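PDB 1ZBP: hypothetical protein VPA1032 from Vibrio parahaemolyticus, which is of unknown function but belongs to the ImpE family, some members of which are encoded in bacterial type VI secretion gene clusters. Local coordinates for residues Q14-L19 against I38-I43; S32-F37 against D51-Q56; L158-T161 against Y165-V168; D225-A230 against L236-K241; L240-W243 against M248-P251. All coordinates share one frame; numbering follows the deposited sequence.

Interaction 1: residues Q14-L19 against I38-I43; sequences QQALEL and IELLCI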
# COMPACT_ATOMS: atom_id res chain seq x y z
N GLN A 14 -18.44 4.08 -6.12
CA GLN A 14 -18.82 5.06 -7.12
C GLN A 14 -20.04 5.86 -6.67
O GLN A 14 -20.04 7.09 -6.73
CB GLN A 14 -19.10 4.38 -8.46
CG GLN A 14 -17.92 3.60 -9.01
CD GLN A 14 -16.63 4.40 -8.98
OE1 GLN A 14 -16.04 4.60 -7.92
NE2 GLN A 14 -16.20 4.88 -10.15
N GLN A 15 -21.08 5.17 -6.21
CA GLN A 15 -22.30 5.82 -5.75
C GLN A 15 -22.03 6.77 -4.59
O GLN A 15 -22.56 7.88 -4.54
CB GLN A 15 -23.35 4.77 -5.33
CG GLN A 15 -24.54 5.34 -4.54
CD GLN A 15 -25.58 4.28 -4.16
OE1 GLN A 15 -25.24 3.20 -3.69
NE2 GLN A 15 -26.86 4.61 -4.35
N ALA A 16 -21.19 6.33 -3.65
CA ALA A 16 -20.84 7.13 -2.48
C ALA A 16 -20.21 8.46 -2.89
O ALA A 16 -20.41 9.48 -2.23
CB ALA A 16 -19.88 6.35 -1.58
N LEU A 17 -19.46 8.45 -4.00
CA LEU A 17 -18.82 9.66 -4.51
C LEU A 17 -19.86 10.63 -5.07
O LEU A 17 -19.79 11.84 -4.82
CB LEU A 17 -17.79 9.29 -5.59
CG LEU A 17 -16.54 8.53 -5.11
CD1 LEU A 17 -15.69 8.13 -6.31
CD2 LEU A 17 -15.75 9.41 -4.16
N GLU A 18 -20.83 10.10 -5.81
CA GLU A 18 -21.89 10.91 -6.41
C GLU A 18 -22.68 11.63 -5.33
O GLU A 18 -23.00 12.80 -5.46
CB GLU A 18 -22.84 10.03 -7.23
CG GLU A 18 -22.16 9.04 -8.15
CD GLU A 18 -21.07 9.66 -8.99
OE1 GLU A 18 -20.05 10.09 -8.40
OE2 GLU A 18 -21.23 9.73 -10.23
N LEU A 19 -23.01 10.90 -4.27
CA LEU A 19 -23.76 11.48 -3.16
C LEU A 19 -22.97 12.60 -2.46
O LEU A 19 -23.55 13.42 -1.75
CB LEU A 19 -24.17 10.40 -2.15
CG LEU A 19 -25.33 9.49 -2.56
CD1 LEU A 19 -25.53 8.38 -1.54
CD2 LEU A 19 -26.60 10.32 -2.70
N ILE A 38 -12.53 13.67 -0.32
CA ILE A 38 -11.11 13.48 -0.63
C ILE A 38 -10.66 12.07 -0.24
O ILE A 38 -9.90 11.42 -0.96
CB ILE A 38 -10.23 14.52 0.13
CG1 ILE A 38 -10.54 15.92 -0.38
CG2 ILE A 38 -8.75 14.20 -0.09
CD1 ILE A 38 -10.04 17.02 0.53
N GLU A 39 -11.13 11.61 0.92
CA GLU A 39 -10.76 10.28 1.39
C GLU A 39 -11.23 9.21 0.41
O GLU A 39 -10.43 8.37 -0.02
CB GLU A 39 -11.36 10.01 2.78
CG GLU A 39 -10.51 10.56 3.92
CD GLU A 39 -11.07 10.21 5.29
OE1 GLU A 39 -10.33 10.35 6.29
OE2 GLU A 39 -12.25 9.81 5.38
N LEU A 40 -12.50 9.27 0.03
CA LEU A 40 -13.06 8.30 -0.90
C LEU A 40 -12.47 8.45 -2.30
O LEU A 40 -12.67 7.58 -3.17
CB LEU A 40 -14.59 8.42 -0.94
CG LEU A 40 -15.27 8.34 0.44
CD1 LEU A 40 -16.79 8.39 0.28
CD2 LEU A 40 -14.86 7.05 1.15
N LEU A 41 -11.75 9.54 -2.54
CA LEU A 41 -11.11 9.77 -3.84
C LEU A 41 -9.77 9.02 -3.89
O LEU A 41 -9.36 8.52 -4.94
CB LEU A 41 -10.88 11.26 -4.06
CG LEU A 41 -12.09 12.01 -4.64
CD1 LEU A 41 -11.81 13.51 -4.64
CD2 LEU A 41 -12.37 11.52 -6.06
N CYS A 42 -9.09 8.96 -2.74
CA CYS A 42 -7.82 8.26 -2.67
C CYS A 42 -8.05 6.75 -2.77
O CYS A 42 -7.26 6.03 -3.39
CB CYS A 42 -7.10 8.61 -1.37
SG CYS A 42 -6.59 10.33 -1.32
N ILE A 43 -9.15 6.28 -2.18
CA ILE A 43 -9.49 4.87 -2.23
C ILE A 43 -9.78 4.46 -3.68
O ILE A 43 -9.42 3.37 -4.11
CB ILE A 43 -10.73 4.56 -1.36
CG1 ILE A 43 -10.44 4.88 0.10
CG2 ILE A 43 -11.09 3.08 -1.48
CD1 ILE A 43 -11.63 4.69 1.01
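Leu17 and Leu40 carry this contact, passing each other in opposite directions between two helices. The CD2 methyl of Leu17 bears on the base of Leu40, 3.6 Å from Leu40 CB, and also rests 3.7 Å from the carbonyl oxygen Leu40 O, so one branch touches both the side chain and the backbone of the facing helix. Running the other way, Leu40 sends its CD1 methyl to Ala16 CB at 4.1 Å. Leu41 adds a looser contact from farther along its helix, its CD2 lying 4.4 Å from Leu17 CD2. The bond from CA to CB in Leu17 does not aim at the other helix. The branch is brought round because CG sits opposite the carbonyl carbon (chi1 -68°) and the chain then continues extended, whereas Leu40 already leaves its backbone toward the facing helix.

The segments run nearly antiparallel, their axes 152° apart in direction and 10.1 Å from each other at closest approach. Such a pair of packed helices, with a small alanine and leucines at the interface, is consistent with a tetratricopeptide-like helical array at the N-terminal end of the protein. Leu17 CA and Leu40 CA come within 6.9 Å, the nearest such approach between the two segments. No hydrogen bond crosses, and all four touching residues are buried.

In the next shell, Leu40 touches Trp4 of the short helix 4-7, and the ring of Phe37 packs on Leu17. Leu41 also touches Ala50 and Gln53 of helix 47-60, so it lies against two helices at once.

Interaction 2: residues S32-F37 against D51-Q56; sequences SLRSSF and DEQLMQ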
# COMPACT_ATOMS: atom_id res chain seq x y z
N SER A 32 -16.22 19.27 6.21
CA SER A 32 -16.48 17.84 6.42
C SER A 32 -16.87 17.10 5.14
O SER A 32 -16.42 15.99 4.91
CB SER A 32 -17.59 17.64 7.46
OG SER A 32 -17.22 18.13 8.73
N LEU A 33 -17.71 17.72 4.32
CA LEU A 33 -18.13 17.09 3.07
C LEU A 33 -16.97 16.99 2.10
O LEU A 33 -16.70 15.92 1.56
CB LEU A 33 -19.30 17.85 2.43
CG LEU A 33 -20.68 17.64 3.05
CD1 LEU A 33 -21.70 18.59 2.41
CD2 LEU A 33 -21.11 16.19 2.86
N ARG A 34 -16.27 18.10 1.87
CA ARG A 34 -15.13 18.10 0.95
C ARG A 34 -14.07 17.11 1.44
O ARG A 34 -13.51 16.35 0.64
CB ARG A 34 -14.55 19.52 0.83
CG ARG A 34 -15.38 20.47 -0.02
CD ARG A 34 -14.81 21.88 -0.01
NE ARG A 34 -15.56 22.81 -0.85
CZ ARG A 34 -15.45 22.91 -2.17
NH1 ARG A 34 -16.18 23.79 -2.85
NH2 ARG A 34 -14.58 22.15 -2.83
N SER A 35 -13.82 17.12 2.74
CA SER A 35 -12.85 16.22 3.37
C SER A 35 -13.21 14.76 3.14
O SER A 35 -12.37 13.95 2.74
CB SER A 35 -12.77 16.49 4.87
OG SER A 35 -11.86 15.62 5.52
N SER A 36 -14.47 14.40 3.40
CA SER A 36 -14.92 13.03 3.20
C SER A 36 -14.85 12.65 1.72
O SER A 36 -14.65 11.48 1.38
CB SER A 36 -16.36 12.86 3.71
OG SER A 36 -16.45 13.10 5.11
N PHE A 37 -15.00 13.63 0.85
CA PHE A 37 -14.95 13.39 -0.60
C PHE A 37 -13.50 13.12 -1.06
O PHE A 37 -13.27 12.43 -2.05
CB PHE A 37 -15.55 14.60 -1.33
CG PHE A 37 -15.40 14.55 -2.83
CD1 PHE A 37 -15.79 13.42 -3.55
CD2 PHE A 37 -14.86 15.63 -3.52
CE1 PHE A 37 -15.63 13.36 -4.93
CE2 PHE A 37 -14.69 15.58 -4.91
CZ PHE A 37 -15.08 14.44 -5.61
N ASP A 51 -5.97 15.47 -5.35
CA ASP A 51 -5.01 16.54 -5.13
C ASP A 51 -5.69 17.87 -5.42
O ASP A 51 -5.54 18.83 -4.67
CB ASP A 51 -3.79 16.31 -6.03
CG ASP A 51 -2.57 17.02 -5.53
OD1 ASP A 51 -2.31 16.99 -4.30
OD2 ASP A 51 -1.85 17.60 -6.37
N GLU A 52 -6.47 17.92 -6.50
CA GLU A 52 -7.20 19.13 -6.88
C GLU A 52 -8.08 19.59 -5.71
O GLU A 52 -8.11 20.77 -5.38
CB GLU A 52 -8.08 18.86 -8.10
CG GLU A 52 -8.66 20.10 -8.77
CD GLU A 52 -7.59 21.03 -9.28
OE1 GLU A 52 -6.71 20.56 -10.04
OE2 GLU A 52 -7.62 22.24 -8.93
N GLN A 53 -8.79 18.66 -5.10
CA GLN A 53 -9.66 18.99 -3.97
C GLN A 53 -8.86 19.40 -2.73
O GLN A 53 -9.30 20.22 -1.94
CB GLN A 53 -10.56 17.80 -3.64
CG GLN A 53 -11.54 17.44 -4.75
CD GLN A 53 -12.60 18.50 -4.98
OE1 GLN A 53 -13.43 18.76 -4.11
NE2 GLN A 53 -12.57 19.12 -6.15
N LEU A 54 -7.67 18.83 -2.57
CA LEU A 54 -6.82 19.16 -1.43
C LEU A 54 -6.26 20.58 -1.58
O LEU A 54 -6.03 21.27 -0.59
CB LEU A 54 -5.68 18.14 -1.31
CG LEU A 54 -6.06 16.76 -0.78
CD1 LEU A 54 -5.01 15.72 -1.12
CD2 LEU A 54 -6.28 16.86 0.71
N MSE A 55 -6.05 21.02 -2.81
CA MSE A 55 -5.53 22.37 -3.02
C MSE A 55 -6.64 23.37 -2.72
O MSE A 55 -6.39 24.44 -2.16
CB MSE A 55 -5.02 22.54 -4.46
CG MSE A 55 -3.78 21.71 -4.80
SE MSE A 55 -2.85 22.23 -6.45
CE MSE A 55 -3.64 20.99 -7.72
N GLN A 56 -7.88 23.03 -3.07
CA GLN A 56 -9.01 23.92 -2.82
C GLN A 56 -9.36 24.06 -1.34
O GLN A 56 -9.59 25.17 -0.86
CB GLN A 56 -10.22 23.46 -3.61
CG GLN A 56 -10.01 23.62 -5.09
CD GLN A 56 -11.28 23.54 -5.90
OE1 GLN A 56 -11.95 22.50 -5.95
NE2 GLN A 56 -11.64 24.65 -6.53
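Phe37 presents the edge of its ring to the amide of Gln53, with the two planes 70° apart. Gln53 OE1 lies in the ring plane, 3.5 Å from both Phe37 CD2 and CE2, while Gln53 CD is 3.6 Å from Phe37 CE2. The carbonyl oxygen thus faces the weakly positive C-H rim of the ring, which may partly compensate Gln53 OE1, buried here with no hydrogen-bonding partner in the model. With CG opposite the backbone N, Phe37 carries its ring toward helix 47-60.

Arg34 approaches the same amide differently. Its guanidinium is almost parallel to the Gln53 amide, 16° between planes, but the long axes of the side chains cross at about a right angle and Arg34 NH2 stays 3.8 Å from Gln53 OE1. Against Gln56 the guanidinium is nearly perpendicular, 86°, and NH2 is 4.1 Å from Gln56 OE1. Neither approach is a hydrogen bond; among its bonds elsewhere, Arg34 NE donates to Pro28 O. Phe37 also packs on Ile21 of helix 13-25.

Antiparallel neighbours with axes 10.1 Å apart, and an aromatic ring from the middle helix lying between its two neighbours, are consistent with a tetratricopeptide-like helical repeat fold.

Interaction 3: residues L158-T161 against Y165-V168; sequences LFST and YFLV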
# COMPACT_ATOMS: atom_id res chain seq x y z
N LEU A 158 5.67 1.37 1.91
CA LEU A 158 5.48 2.42 2.89
C LEU A 158 5.36 3.73 2.17
O LEU A 158 5.99 3.94 1.15
CB LEU A 158 6.66 2.48 3.87
CG LEU A 158 6.88 1.31 4.84
CD1 LEU A 158 8.28 1.39 5.44
CD2 LEU A 158 5.81 1.34 5.93
N PHE A 159 4.53 4.61 2.71
CA PHE A 159 4.38 5.95 2.17
C PHE A 159 4.97 6.82 3.28
O PHE A 159 4.39 6.91 4.36
CB PHE A 159 2.90 6.29 1.95
CG PHE A 159 2.25 5.52 0.83
CD1 PHE A 159 3.02 4.90 -0.15
CD2 PHE A 159 0.87 5.47 0.73
CE1 PHE A 159 2.43 4.24 -1.22
CE2 PHE A 159 0.27 4.80 -0.34
CZ PHE A 159 1.05 4.19 -1.32
N SER A 160 6.13 7.42 3.05
CA SER A 160 6.77 8.25 4.07
C SER A 160 6.07 9.60 4.22
O SER A 160 5.34 10.04 3.32
CB SER A 160 8.23 8.49 3.72
OG SER A 160 8.34 9.26 2.55
N THR A 161 6.32 10.24 5.35
CA THR A 161 5.73 11.55 5.65
C THR A 161 6.08 12.56 4.56
O THR A 161 5.22 13.30 4.09
CB THR A 161 6.23 12.09 7.01
OG1 THR A 161 5.86 11.18 8.06
CG2 THR A 161 5.61 13.45 7.30
N TYR A 165 7.50 7.07 -1.78
CA TYR A 165 7.07 5.67 -1.83
C TYR A 165 8.29 4.77 -1.59
O TYR A 165 9.26 4.81 -2.35
CB TYR A 165 6.46 5.38 -3.20
CG TYR A 165 6.27 3.91 -3.54
CD1 TYR A 165 5.60 3.05 -2.67
CD2 TYR A 165 6.74 3.39 -4.75
CE1 TYR A 165 5.40 1.69 -3.00
CE2 TYR A 165 6.56 2.05 -5.08
CZ TYR A 165 5.89 1.21 -4.21
OH TYR A 165 5.73 -0.12 -4.54
N PHE A 166 8.24 3.98 -0.52
CA PHE A 166 9.34 3.08 -0.16
C PHE A 166 9.01 1.59 -0.32
O PHE A 166 7.89 1.16 -0.04
CB PHE A 166 9.78 3.30 1.29
CG PHE A 166 10.70 4.47 1.49
CD1 PHE A 166 10.22 5.78 1.41
CD2 PHE A 166 12.06 4.26 1.78
CE1 PHE A 166 11.08 6.87 1.65
CE2 PHE A 166 12.92 5.33 2.02
CZ PHE A 166 12.44 6.65 1.95
N LEU A 167 10.00 0.82 -0.77
CA LEU A 167 9.91 -0.62 -0.92
C LEU A 167 10.98 -1.14 0.01
O LEU A 167 12.18 -0.97 -0.23
CB LEU A 167 10.20 -1.04 -2.36
CG LEU A 167 8.94 -1.20 -3.23
CD1 LEU A 167 9.35 -1.46 -4.68
CD2 LEU A 167 8.09 -2.35 -2.70
N VAL A 168 10.54 -1.77 1.10
CA VAL A 168 11.46 -2.25 2.11
C VAL A 168 11.39 -3.76 2.31
O VAL A 168 10.32 -4.32 2.54
CB VAL A 168 11.18 -1.54 3.44
CG1 VAL A 168 12.06 -2.09 4.53
CG2 VAL A 168 11.41 -0.04 3.26
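Phe166 N donates to Leu158 O across 2.8 Å, an almost straight bond with 176° at the hydrogen. The return bond, Leu158 N to Phe166 O, is 3.0 Å long and more bent at 151°. Together they define an antiparallel hydrogen-bonded pair; Phe159 and Tyr165 form the adjoining non-hydrogen-bonded one.

On the face bearing Leu158 and Phe166, their CB atoms stand 4.1 Å apart, and Leu158 CD1 reaches obliquely to Val168 CG2, also 4.1 Å away. On the face bearing Phe159 and Tyr165, Tyr165 CD1 sits in the plane of the Phe159 ring, at its edge, 3.7 Å from Phe159 CE1. Near the turn, Ser160 OG is tucked between its own backbone N and carbonyl carbon (chi1 66°). There it lies 3.7 Å from Phe166 CE1 and accepts a hydrogen bond from Asn164 N, bridging the short loop. Tyr165 OH is held by Glu157.

This hairpin is layered between helix and sheet. Phe159 and Tyr165 lean on Arg81 of helix 65-84, while Leu158 and Val168 pack on strand 189-196; strand 165-169 is also paired, in parallel, with strand 91-92.

Interaction 4: residues D225-A230 against L236-K241; sequences DWKQIA and LGLGLK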
# COMPACT_ATOMS: atom_id res chain seq x y z
N ASP A 225 -8.63 -11.09 -4.57
CA ASP A 225 -8.72 -11.93 -5.77
C ASP A 225 -7.30 -12.18 -6.28
O ASP A 225 -6.37 -11.47 -5.92
CB ASP A 225 -9.57 -11.22 -6.85
CG ASP A 225 -10.23 -12.21 -7.83
OD1 ASP A 225 -11.00 -13.08 -7.37
OD2 ASP A 225 -10.00 -12.11 -9.06
N TRP A 226 -7.13 -13.19 -7.13
CA TRP A 226 -5.80 -13.49 -7.66
C TRP A 226 -5.85 -13.77 -9.16
O TRP A 226 -6.52 -14.69 -9.61
CB TRP A 226 -5.21 -14.71 -6.93
CG TRP A 226 -5.10 -14.50 -5.46
CD1 TRP A 226 -6.04 -14.78 -4.53
CD2 TRP A 226 -4.03 -13.84 -4.77
NE1 TRP A 226 -5.63 -14.34 -3.29
CE2 TRP A 226 -4.40 -13.75 -3.42
CE3 TRP A 226 -2.80 -13.31 -5.18
CZ2 TRP A 226 -3.58 -13.16 -2.45
CZ3 TRP A 226 -1.98 -12.71 -4.22
CH2 TRP A 226 -2.38 -12.64 -2.87
N LYS A 227 -5.14 -12.95 -9.94
CA LYS A 227 -5.11 -13.15 -11.38
C LYS A 227 -3.74 -13.68 -11.78
O LYS A 227 -2.71 -13.14 -11.37
CB LYS A 227 -5.39 -11.84 -12.13
CG LYS A 227 -6.83 -11.34 -12.06
CD LYS A 227 -7.03 -10.11 -12.95
CE LYS A 227 -8.46 -9.56 -12.84
NZ LYS A 227 -9.49 -10.59 -13.18
N GLN A 228 -3.74 -14.75 -12.57
CA GLN A 228 -2.49 -15.33 -13.04
C GLN A 228 -2.08 -14.59 -14.31
O GLN A 228 -2.92 -14.27 -15.15
CB GLN A 228 -2.69 -16.82 -13.33
CG GLN A 228 -1.48 -17.49 -13.97
CD GLN A 228 -1.72 -18.96 -14.25
OE1 GLN A 228 -2.82 -19.37 -14.64
NE2 GLN A 228 -0.67 -19.77 -14.09
N ILE A 229 -0.79 -14.30 -14.43
CA ILE A 229 -0.26 -13.58 -15.58
C ILE A 229 -0.66 -14.27 -16.89
O ILE A 229 -1.70 -13.96 -17.48
CB ILE A 229 1.29 -13.47 -15.51
CG1 ILE A 229 1.69 -12.83 -14.18
CG2 ILE A 229 1.82 -12.63 -16.66
CD1 ILE A 229 0.96 -11.53 -13.85
N ALA A 230 0.18 -15.19 -17.34
CA ALA A 230 -0.09 -15.92 -18.57
C ALA A 230 -0.29 -17.38 -18.19
O ALA A 230 -1.36 -17.78 -17.72
CB ALA A 230 1.08 -15.79 -19.54
N LEU A 236 -0.49 -12.07 -9.44
CA LEU A 236 -0.56 -10.73 -8.87
C LEU A 236 -1.77 -10.69 -7.96
O LEU A 236 -2.56 -11.61 -7.96
CB LEU A 236 -0.70 -9.67 -9.96
CG LEU A 236 0.47 -9.55 -10.93
CD1 LEU A 236 0.25 -8.31 -11.79
CD2 LEU A 236 1.79 -9.44 -10.17
N GLY A 237 -1.93 -9.63 -7.18
CA GLY A 237 -3.06 -9.58 -6.28
C GLY A 237 -4.04 -8.46 -6.57
O GLY A 237 -3.74 -7.55 -7.34
N LEU A 238 -5.21 -8.55 -5.96
CA LEU A 238 -6.24 -7.55 -6.13
C LEU A 238 -7.01 -7.47 -4.81
O LEU A 238 -7.51 -8.48 -4.31
CB LEU A 238 -7.20 -7.94 -7.26
CG LEU A 238 -6.60 -8.19 -8.65
CD1 LEU A 238 -7.66 -8.71 -9.60
CD2 LEU A 238 -6.00 -6.91 -9.17
N GLY A 239 -7.09 -6.28 -4.25
CA GLY A 239 -7.79 -6.12 -3.00
C GLY A 239 -6.87 -6.26 -1.80
O GLY A 239 -5.67 -6.05 -1.92
N LEU A 240 -7.45 -6.64 -0.65
CA LEU A 240 -6.73 -6.80 0.62
C LEU A 240 -5.50 -7.73 0.53
O LEU A 240 -5.59 -8.82 0.02
CB LEU A 240 -7.72 -7.33 1.66
CG LEU A 240 -7.23 -7.35 3.11
CD1 LEU A 240 -7.07 -5.91 3.60
CD2 LEU A 240 -8.22 -8.12 3.99
N LYS A 241 -4.36 -7.29 1.04
CA LYS A 241 -3.17 -8.12 0.99
C LYS A 241 -3.32 -9.35 1.89
O LYS A 241 -4.01 -9.30 2.91
CB LYS A 241 -1.93 -7.30 1.38
CG LYS A 241 -1.64 -6.12 0.43
CD LYS A 241 -0.33 -5.39 0.75
CE LYS A 241 -0.08 -4.22 -0.21
NZ LYS A 241 1.23 -3.53 0.05
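Leu238 lies on strand 235-239 beside Asp225, and its CB is 3.9 Å from Asp225 O and 4.1 Å from Asp225 CB, the two side chains lying alongside and pointing the same way. Beyond CG, the CD1 branch is set against the aliphatic stem of Lys227: Lys227 CD lies 3.7 Å from Leu238 CD1, and Lys227 CE comes to 3.4 Å of it. With CG opposite its own carbonyl carbon (chi1 -57°), Leu238 carries this methyl obliquely across the lysine stem. Gln218 of helix 216-219 adds a further contact to both Asp225 and Leu238.

Asp225 N donates to Leu238 O at 2.9 Å, in the carbonyl plane; the bond from Leu238 N back to Asp225 O is weak and bent. Leu236 N donates to Lys227 O at 3.1 Å. Beyond the strand, Ile229 CD1 meets Leu236 CG at 3.6 Å, and both residues touch Met111 of helix 98-113. The face bearing Trp226 is different: its indole passes obliquely by the backbone, with CE3 3.3 Å from Leu236 O, and is close to the CA of Gly237, where no side chain stands in the way.

Polar bonding across this two-stranded hairpin is thus carried by the backbone, while the side chains contribute apolar contact. Lys227 takes part through its methylenes, which probably leaves its ammonium group toward solvent.

Interaction 5: residues L240-W243 against M248-P251; sequences LKCW and MALP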
# COMPACT_ATOMS: atom_id res chain seq x y z
N LEU A 240 -7.45 -6.64 -0.65
CA LEU A 240 -6.73 -6.80 0.62
C LEU A 240 -5.50 -7.73 0.53
O LEU A 240 -5.59 -8.82 0.02
CB LEU A 240 -7.72 -7.33 1.66
CG LEU A 240 -7.23 -7.35 3.11
CD1 LEU A 240 -7.07 -5.91 3.60
CD2 LEU A 240 -8.22 -8.12 3.99
N LYS A 241 -4.36 -7.29 1.04
CA LYS A 241 -3.17 -8.12 0.99
C LYS A 241 -3.32 -9.35 1.89
O LYS A 241 -4.01 -9.30 2.91
CB LYS A 241 -1.93 -7.30 1.38
CG LYS A 241 -1.64 -6.12 0.43
CD LYS A 241 -0.33 -5.39 0.75
CE LYS A 241 -0.08 -4.22 -0.21
NZ LYS A 241 1.23 -3.53 0.05
N CYS A 242 -2.67 -10.44 1.51
CA CYS A 242 -2.74 -11.71 2.25
C CYS A 242 -1.25 -12.10 2.22
O CYS A 242 -0.64 -12.03 1.17
CB CYS A 242 -3.64 -12.73 1.49
SG CYS A 242 -4.70 -13.96 2.47
N TRP A 243 -0.68 -12.46 3.37
CA TRP A 243 0.72 -12.84 3.48
C TRP A 243 0.88 -14.31 3.84
O TRP A 243 0.03 -14.90 4.51
CB TRP A 243 1.44 -12.01 4.57
CG TRP A 243 1.81 -10.59 4.20
CD1 TRP A 243 1.47 -9.94 3.05
CD2 TRP A 243 2.56 -9.65 4.98
NE1 TRP A 243 1.97 -8.66 3.07
CE2 TRP A 243 2.65 -8.45 4.24
CE3 TRP A 243 3.18 -9.71 6.25
CZ2 TRP A 243 3.31 -7.32 4.71
CZ3 TRP A 243 3.85 -8.57 6.72
CH2 TRP A 243 3.91 -7.40 5.95
N MSE A 248 0.82 -20.97 6.62
CA MSE A 248 -0.55 -20.49 6.44
C MSE A 248 -0.62 -19.16 5.67
O MSE A 248 0.40 -18.53 5.40
CB MSE A 248 -1.21 -20.30 7.82
CG MSE A 248 -0.40 -19.39 8.78
SE MSE A 248 -1.28 -18.86 10.47
CE MSE A 248 -1.83 -17.06 10.00
N ALA A 249 -1.84 -18.76 5.32
CA ALA A 249 -2.09 -17.49 4.62
C ALA A 249 -2.75 -16.58 5.66
O ALA A 249 -3.62 -17.01 6.40
CB ALA A 249 -3.02 -17.71 3.43
N LEU A 250 -2.32 -15.33 5.72
CA LEU A 250 -2.87 -14.38 6.69
C LEU A 250 -3.18 -13.05 6.04
O LEU A 250 -2.32 -12.46 5.40
CB LEU A 250 -1.88 -14.15 7.84
CG LEU A 250 -2.28 -13.10 8.89
CD1 LEU A 250 -3.31 -13.71 9.84
CD2 LEU A 250 -1.05 -12.63 9.69
N PRO A 251 -4.42 -12.57 6.18
CA PRO A 251 -4.76 -11.27 5.58
C PRO A 251 -4.04 -10.18 6.37
O PRO A 251 -3.93 -10.26 7.60
CB PRO A 251 -6.28 -11.21 5.69
CG PRO A 251 -6.60 -12.14 6.81
CD PRO A 251 -5.63 -13.27 6.63
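The indole of Trp243 turns away from strand 248-251, and its part in the contact is played by CB, which is 3.9 Å from Leu250 O. The ring system packs instead on Val145, Ile252 and Leu255, with NE1 making a weak hydrogen bond to Asp147. The puckered pyrrolidine ring of Pro251 is met by Leu240, whose CD2 lies 4.0 Å from Pro251 CB. Leu240 gets there because its CG stands opposite the backbone N, carrying the branch obliquely against the ring. Cys242 SG lies by the Leu250-Pro251 peptide bond, 4.0 Å from Pro251 N and equally far from Leu250 C, with Ala249 CB slightly farther off.

The backbones of Trp243 and Leu250 exchange two short hydrogen bonds. Trp243 N to Leu250 O is 2.6 Å and nearly straight at 172°, although the donor is tilted out of the carbonyl plane; Leu250 N to Trp243 O is 2.7 Å, with the donor in the plane of the Trp243 carbonyl. Cys242 and Pro251 form the neighbouring non-hydrogen-bonded pair, with CA atoms only 3.9 Å apart. CA-H...O contacts fill in around the bonds: Cys242 CA lies 3.3 Å from Leu250 O, and Pro251 CA 3.4 Å from Lys241 O.

Lys241 sends its ammonium group elsewhere, to a salt bridge with Glu157. Strand 248-251 is an outermost strand of its antiparallel sheet within this chain. A proline, with no N-H to donate, is accommodated because its position opposite Cys242 requires none; that pair meets through CA-H groups and apolar surface, while the Trp243-Leu250 bonds hold the hairpin.

Overall arrangement
From the N terminus, interaction 1 closes the connection between helices 13-25 and 31-44, and interaction 2 that between 31-44 and 47-60. They cross along the chain, share helix 31-44 and touch, Ile38 packing on Leu54, to form a continuous helical array. Interaction 3 follows in series, closing the hairpin 155-159/165-169, with its centre about 24 Å from that of interaction 1. Interactions 4 and 5 are successive hairpins sharing Leu240 and Lys241; they meet where Trp226 CZ2 packs on Cys242 CB, 4.0 Å away. Interactions 2 and 5 lie on opposite sides of the chain's centre, while 3, 4 and 5 all belong to the ImpE family region.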